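Local coordinates for tyrosyl-tRNA synthetase (Pyrococcus horikoshii, PDB 2CYC), which probably activates tyrosine with ATP and transfers it to the acceptor end of tRNA(Tyr), as a homodimeric class I aminoacyl-tRNA synthetase, at residues A[260-265]-A[271-276]; A[294-299]-A[344-349]. All coordinates share one frame; numbering follows the deposited sequence.

Contact 1 of 2, residues A[260-265]-A[271-276]; sequences AVFIHD and RQKLRK
Lys-273 reaches from helix 267-276 into the loop that follows the KMSKS motif of this class I synthetase, and meets Ala-260, Val-261 and Asp-265. The loop ends in a type I beta turn from Phe-262 to Asp-265, with Asp-265 N bonded to Phe-262 O. The tight part of the contact is the end of the lysine. Its chain runs straight beyond CG, with chi2 to chi4 all near 180°, and this carries NZ from the helix to the turn. There NZ donates to Ala-260 O at 2.7 Å, coming in nearly in line with the carbonyl bond (163°). It also makes a salt bridge with Asp-265 OD2, again at 2.7 Å. Pro-257 O, farther up the loop, takes a third bond from the same NZ. Three acceptors thus hold a buried ammonium group, and the salt bridge probably offsets much of its charge. The ring of Phe-262 lies beside it, with CD1 3.8 Å from Lys-273 NZ. Packing is looser along the aliphatic part of the chain. Val-261 CG2 lies 3.8 Å from Lys-273 CD and 4.3 Å from Leu-274 CD2. The helix is more open to solvent at Gln-272 and Lys-276, where Lys-276 NZ makes a weak bond to Gln-272 OE1. Within the loop, Phe-262 N donates to Asp-265 OD2 at 2.9 Å, almost straight, from the face of the carboxylate plane opposite to the one that Lys-273 NZ approaches.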
loop_
_atom_site.group_PDB
_atom_site.type_symbol
_atom_site.label_atom_id
_atom_site.label_comp_id
_atom_site.label_asym_id
_atom_site.label_seq_id
_atom_site.Cartn_x
_atom_site.Cartn_y
_atom_site.Cartn_z
ATOM N N ALA A 260 21.511 -13.939 23.693
ATOM C CA ALA A 260 20.399 -14.711 23.182
ATOM C C ALA A 260 20.917 -16.113 22.918
ATOM O O ALA A 260 22.055 -16.290 22.499
ATOM C CB ALA A 260 19.881 -14.093 21.896
ATOM N N VAL A 261 20.094 -17.116 23.188
ATOM C CA VAL A 261 20.509 -18.476 22.922
ATOM C C VAL A 261 19.771 -18.943 21.671
ATOM O O VAL A 261 18.560 -18.744 21.540
ATOM C CB VAL A 261 20.193 -19.400 24.108
ATOM C CG1 VAL A 261 20.409 -20.860 23.706
ATOM C CG2 VAL A 261 21.099 -19.036 25.298
ATOM N N PHE A 262 20.519 -19.539 20.747
ATOM C CA PHE A 262 19.960 -20.042 19.501
ATOM C C PHE A 262 19.779 -21.554 19.582
ATOM O O PHE A 262 20.518 -22.248 20.290
ATOM C CB PHE A 262 20.865 -19.633 18.341
ATOM C CG PHE A 262 21.109 -18.145 18.280
ATOM C CD1 PHE A 262 22.369 -17.620 18.526
ATOM C CD2 PHE A 262 20.064 -17.267 18.005
ATOM C CE1 PHE A 262 22.584 -16.239 18.499
ATOM C CE2 PHE A 262 20.271 -15.883 17.977
ATOM C CZ PHE A 262 21.529 -15.372 18.222
ATOM N N ILE A 263 18.785 -22.064 18.868
ATOM C CA ILE A 263 18.474 -23.485 18.924
ATOM C C ILE A 263 19.648 -24.413 18.641
ATOM O O ILE A 263 19.701 -25.517 19.181
ATOM C CB ILE A 263 17.289 -23.843 17.983
ATOM C CG1 ILE A 263 17.612 -23.456 16.539
ATOM C CG2 ILE A 263 16.024 -23.137 18.453
ATOM C CD1 ILE A 263 16.507 -23.858 15.571
ATOM N N HIS A 264 20.593 -23.968 17.814
ATOM C CA HIS A 264 21.749 -24.792 17.498
ATOM C C HIS A 264 23.046 -24.379 18.202
ATOM O O HIS A 264 24.130 -24.807 17.805
ATOM C CB HIS A 264 21.965 -24.828 15.979
ATOM C CG HIS A 264 21.708 -23.516 15.310
ATOM N ND1 HIS A 264 22.472 -22.395 15.555
ATOM C CD2 HIS A 264 20.728 -23.126 14.460
ATOM C CE1 HIS A 264 21.970 -21.370 14.890
ATOM N NE2 HIS A 264 20.910 -21.787 14.217
ATOM N N ASP A 265 22.954 -23.552 19.240
ATOM C CA ASP A 265 24.170 -23.163 19.966
ATOM C C ASP A 265 24.837 -24.417 20.561
ATOM O O ASP A 265 24.157 -25.339 21.021
ATOM C CB ASP A 265 23.847 -22.181 21.100
ATOM C CG ASP A 265 23.766 -20.734 20.626
ATOM O OD1 ASP A 265 24.203 -20.449 19.486
ATOM O OD2 ASP A 265 23.282 -19.880 21.405
ATOM N N ARG A 271 26.423 -22.998 27.991
ATOM C CA ARG A 271 26.902 -22.861 29.367
ATOM C C ARG A 271 27.423 -21.451 29.581
ATOM O O ARG A 271 27.122 -20.802 30.591
ATOM C CB ARG A 271 28.020 -23.871 29.665
ATOM C CG ARG A 271 27.547 -25.313 29.632
ATOM C CD ARG A 271 28.669 -26.314 29.866
ATOM N NE ARG A 271 28.125 -27.663 29.785
ATOM C CZ ARG A 271 28.545 -28.593 28.932
ATOM N NH1 ARG A 271 29.536 -28.327 28.087
ATOM N NH2 ARG A 271 27.941 -29.776 28.895
ATOM N N GLN A 272 28.192 -20.969 28.612
ATOM C CA GLN A 272 28.770 -19.637 28.699
ATOM C C GLN A 272 27.702 -18.554 28.807
ATOM O O GLN A 272 27.790 -17.673 29.665
ATOM C CB GLN A 272 29.648 -19.368 27.475
ATOM C CG GLN A 272 30.408 -18.057 27.548
ATOM C CD GLN A 272 30.573 -17.402 26.185
ATOM O OE1 GLN A 272 29.594 -16.952 25.574
ATOM N NE2 GLN A 272 31.814 -17.347 25.699
ATOM N N LYS A 273 26.693 -18.612 27.937
ATOM C CA LYS A 273 25.632 -17.610 27.964
ATOM C C LYS A 273 24.812 -17.636 29.259
ATOM O O LYS A 273 24.514 -16.580 29.826
ATOM C CB LYS A 273 24.718 -17.774 26.748
ATOM C CG LYS A 273 25.394 -17.372 25.440
ATOM C CD LYS A 273 24.492 -17.601 24.237
ATOM C CE LYS A 273 25.212 -17.224 22.944
ATOM N NZ LYS A 273 24.370 -17.439 21.731
ATOM N N LEU A 274 24.434 -18.824 29.727
ATOM C CA LEU A 274 23.677 -18.900 30.976
ATOM C C LEU A 274 24.533 -18.406 32.128
ATOM O O LEU A 274 24.045 -17.752 33.054
ATOM C CB LEU A 274 23.216 -20.337 31.245
ATOM C CG LEU A 274 21.767 -20.623 30.833
ATOM C CD1 LEU A 274 20.804 -19.808 31.709
ATOM C CD2 LEU A 274 21.586 -20.269 29.357
ATOM N N ARG A 275 25.824 -18.720 32.047
ATOM C CA ARG A 275 26.797 -18.316 33.059
ATOM C C ARG A 275 26.798 -16.804 33.273
ATOM O O ARG A 275 26.802 -16.337 34.413
ATOM C CB ARG A 275 28.190 -18.781 32.636
ATOM C CG ARG A 275 29.294 -18.507 33.632
ATOM C CD ARG A 275 30.633 -18.920 33.039
ATOM N NE ARG A 275 30.651 -20.334 32.657
ATOM C CZ ARG A 275 31.107 -20.795 31.492
ATOM N NH1 ARG A 275 31.087 -22.101 31.235
ATOM N NH2 ARG A 275 31.578 -19.951 30.579
ATOM N N LYS A 276 26.770 -16.036 32.186
ATOM C CA LYS A 276 26.757 -14.583 32.337
ATOM C C LYS A 276 25.384 -13.944 32.371
ATOM O O LYS A 276 25.270 -12.729 32.469
ATOM C CB LYS A 276 27.609 -13.902 31.251
ATOM C CG LYS A 276 28.184 -14.813 30.198
ATOM C CD LYS A 276 29.543 -14.301 29.750
ATOM C CE LYS A 276 29.930 -14.832 28.381
ATOM N NZ LYS A 276 28.990 -14.377 27.305
#

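Contact 2 of 2, residues A[294-299]-A[344-349]; sequences EYIIFR and AEYLIN
Ile-297 and Tyr-346 mark the closest approach of the two backbones, with their CA atoms 7.8 Å apart, where the last turn of helix 288-297, a wider pi-type turn, faces helix 336-350. Both helices belong to the mainly helical C-terminal part that follows the KMSKS loop, which probably serves anticodon recognition, as in related tyrosyl enzymes. Tyr-346 carries the contact. Its CG is anti to the backbone N (chi1 173°), which points the ring at helix 288-297. Ile-297 lies over one face of that ring. The two side chains run past each other in opposite directions. Ile-297 CG1 lies 3.6 Å from the centre of the Tyr-346 ring and only 13° off its normal, a CH-pi contact. Ile-297 CD1 follows over the inner end of the ring, 4.0 Å from Tyr-346 CG. Ile-296 meets the ring obliquely, with its CG2 3.9 Å from Tyr-346 CE2. The same methyl reaches Leu-347 CD1 at 4.3 Å. At the far end of the ring a water bridges the helices: it donates to Ile-296 O at 2.9 Å and is hydrogen-bonded to Tyr-346 OH at 3.2 Å. An alanine in place of Tyr-346 is likely to leave Ile-297 without the ring beneath its CG1 and the water without its phenol partner. Leu-52 and Met-53 of helix 48-63 also pack on Ile-296. The junction therefore rests mainly on apolar packing, with one water-mediated polar link, from the tyrosine hydroxyl to a backbone carbonyl.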
loop_
_atom_site.group_PDB
_atom_site.type_symbol
_atom_site.label_atom_id
_atom_site.label_comp_id
_atom_site.label_asym_id
_atom_site.label_seq_id
_atom_site.Cartn_x
_atom_site.Cartn_y
_atom_site.Cartn_z
ATOM N N GLU A 294 10.277 -20.646 33.881
ATOM C CA GLU A 294 8.829 -20.712 33.898
ATOM C C GLU A 294 8.202 -21.130 32.573
ATOM O O GLU A 294 7.348 -22.007 32.549
ATOM C CB GLU A 294 8.225 -19.368 34.309
ATOM C CG GLU A 294 6.696 -19.440 34.398
ATOM C CD GLU A 294 6.065 -18.156 34.877
ATOM O OE1 GLU A 294 4.845 -18.161 35.133
ATOM O OE2 GLU A 294 6.781 -17.137 34.990
ATOM N N TYR A 295 8.628 -20.507 31.477
ATOM C CA TYR A 295 8.048 -20.794 30.168
ATOM C C TYR A 295 8.617 -21.949 29.349
ATOM O O TYR A 295 7.958 -22.437 28.438
ATOM C CB TYR A 295 8.043 -19.511 29.344
ATOM C CG TYR A 295 7.052 -18.520 29.894
ATOM C CD1 TYR A 295 5.704 -18.586 29.539
ATOM C CD2 TYR A 295 7.445 -17.551 30.827
ATOM C CE1 TYR A 295 4.767 -17.711 30.098
ATOM C CE2 TYR A 295 6.518 -16.674 31.395
ATOM C CZ TYR A 295 5.183 -16.760 31.025
ATOM O OH TYR A 295 4.263 -15.899 31.583
ATOM N N ILE A 296 9.830 -22.387 29.662
ATOM C CA ILE A 296 10.412 -23.507 28.935
ATOM C C ILE A 296 10.358 -24.764 29.802
ATOM O O ILE A 296 9.602 -25.700 29.516
ATOM C CB ILE A 296 11.886 -23.220 28.514
ATOM C CG1 ILE A 296 11.934 -22.003 27.575
ATOM C CG2 ILE A 296 12.478 -24.439 27.807
ATOM C CD1 ILE A 296 13.327 -21.675 27.028
ATOM N N ILE A 297 11.127 -24.764 30.887
ATOM C CA ILE A 297 11.192 -25.920 31.778
ATOM C C ILE A 297 9.850 -26.345 32.393
ATOM O O ILE A 297 9.552 -27.536 32.459
ATOM C CB ILE A 297 12.248 -25.672 32.883
ATOM C CG1 ILE A 297 13.613 -25.433 32.213
ATOM C CG2 ILE A 297 12.307 -26.867 33.839
ATOM C CD1 ILE A 297 14.757 -25.100 33.163
ATOM N N PHE A 298 9.042 -25.387 32.842
ATOM C CA PHE A 298 7.737 -25.726 33.413
ATOM C C PHE A 298 6.613 -25.388 32.444
ATOM O O PHE A 298 5.531 -24.958 32.852
ATOM C CB PHE A 298 7.504 -25.000 34.750
ATOM C CG PHE A 298 8.384 -25.495 35.850
ATOM C CD1 PHE A 298 9.626 -24.914 36.080
ATOM C CD2 PHE A 298 8.019 -26.616 36.590
ATOM C CE1 PHE A 298 10.497 -25.446 37.024
ATOM C CE2 PHE A 298 8.882 -27.157 37.535
ATOM C CZ PHE A 298 10.126 -26.572 37.750
ATOM N N ARG A 299 6.885 -25.563 31.154
ATOM C CA ARG A 299 5.882 -25.296 30.139
ATOM C C ARG A 299 4.676 -26.154 30.481
ATOM O O ARG A 299 3.543 -25.698 30.427
ATOM C CB ARG A 299 6.400 -25.673 28.755
ATOM C CG ARG A 299 5.372 -25.445 27.675
ATOM C CD ARG A 299 6.003 -25.628 26.336
ATOM N NE ARG A 299 6.339 -27.019 26.071
ATOM C CZ ARG A 299 5.524 -27.876 25.466
ATOM N NH1 ARG A 299 4.321 -27.483 25.071
ATOM N NH2 ARG A 299 5.928 -29.116 25.229
ATOM N N ALA A 344 21.194 -24.506 32.039
ATOM C CA ALA A 344 22.073 -24.758 30.898
ATOM C C ALA A 344 22.023 -26.224 30.445
ATOM O O ALA A 344 21.849 -26.517 29.249
ATOM C CB ALA A 344 23.509 -24.380 31.247
ATOM N N GLU A 345 22.187 -27.143 31.397
ATOM C CA GLU A 345 22.169 -28.573 31.088
ATOM C C GLU A 345 20.820 -28.990 30.531
ATOM O O GLU A 345 20.749 -29.777 29.583
ATOM C CB GLU A 345 22.505 -29.403 32.336
ATOM C CG GLU A 345 23.952 -29.246 32.800
ATOM C CD GLU A 345 24.940 -29.455 31.669
ATOM O OE1 GLU A 345 24.808 -30.475 30.955
ATOM O OE2 GLU A 345 25.843 -28.603 31.493
ATOM N N TYR A 346 19.746 -28.468 31.119
ATOM C CA TYR A 346 18.406 -28.781 30.625
ATOM C C TYR A 346 18.305 -28.353 29.148
ATOM O O TYR A 346 17.816 -29.094 28.298
ATOM C CB TYR A 346 17.348 -28.024 31.436
ATOM C CG TYR A 346 15.949 -28.180 30.874
ATOM C CD1 TYR A 346 15.085 -29.170 31.348
ATOM C CD2 TYR A 346 15.510 -27.369 29.832
ATOM C CE1 TYR A 346 13.816 -29.346 30.792
ATOM C CE2 TYR A 346 14.248 -27.535 29.268
ATOM C CZ TYR A 346 13.410 -28.520 29.746
ATOM O OH TYR A 346 12.173 -28.675 29.162
ATOM N N LEU A 347 18.766 -27.141 28.856
ATOM C CA LEU A 347 18.730 -26.603 27.492
ATOM C C LEU A 347 19.624 -27.413 26.541
ATOM O O LEU A 347 19.255 -27.692 25.394
ATOM C CB LEU A 347 19.174 -25.139 27.520
ATOM C CG LEU A 347 18.144 -24.014 27.353
ATOM C CD1 LEU A 347 16.804 -24.417 27.875
ATOM C CD2 LEU A 347 18.652 -22.760 28.048
ATOM N N ILE A 348 20.798 -27.801 27.023
ATOM C CA ILE A 348 21.724 -28.575 26.210
ATOM C C ILE A 348 21.079 -29.889 25.786
ATOM O O ILE A 348 21.178 -30.302 24.625
ATOM C CB ILE A 348 23.021 -28.865 26.990
ATOM C CG1 ILE A 348 23.835 -27.577 27.118
ATOM C CG2 ILE A 348 23.823 -29.971 26.302
ATOM C CD1 ILE A 348 25.059 -27.715 28.023
ATOM N N ASN A 349 20.396 -30.535 26.724
ATOM C CA ASN A 349 19.754 -31.804 26.426
ATOM C C ASN A 349 18.510 -31.638 25.585
ATOM O O ASN A 349 18.262 -32.424 24.668
ATOM C CB ASN A 349 19.430 -32.556 27.720
ATOM C CG ASN A 349 20.682 -33.031 28.429
ATOM O OD1 ASN A 349 21.590 -33.582 27.797
ATOM N ND2 ASN A 349 20.745 -32.827 29.741
HETATM O O HOH W 1 9.941 -27.485 27.206
#

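Both contacts are largely buried, but their chemistry differs. Contact 1 is polar at heart: a lysine brings its charge to the loop after the KMSKS motif. Contact 2 is mainly apolar, built round a partly exposed tyrosine, and lies away from the annotated sites. It joins two helices, whereas contact 1 joins a helix to a loop close before it in the chain. Their centres are about 12 Å apart, and helices 267-276 and 336-350 connect them directly. Leu-274 packs on Ala-344 and Leu-347. Arg-271 NE forms a salt bridge with Glu-345 OE2 at 3.0 Å. Helix 336-350 thus lies against both 271-276 and 294-299.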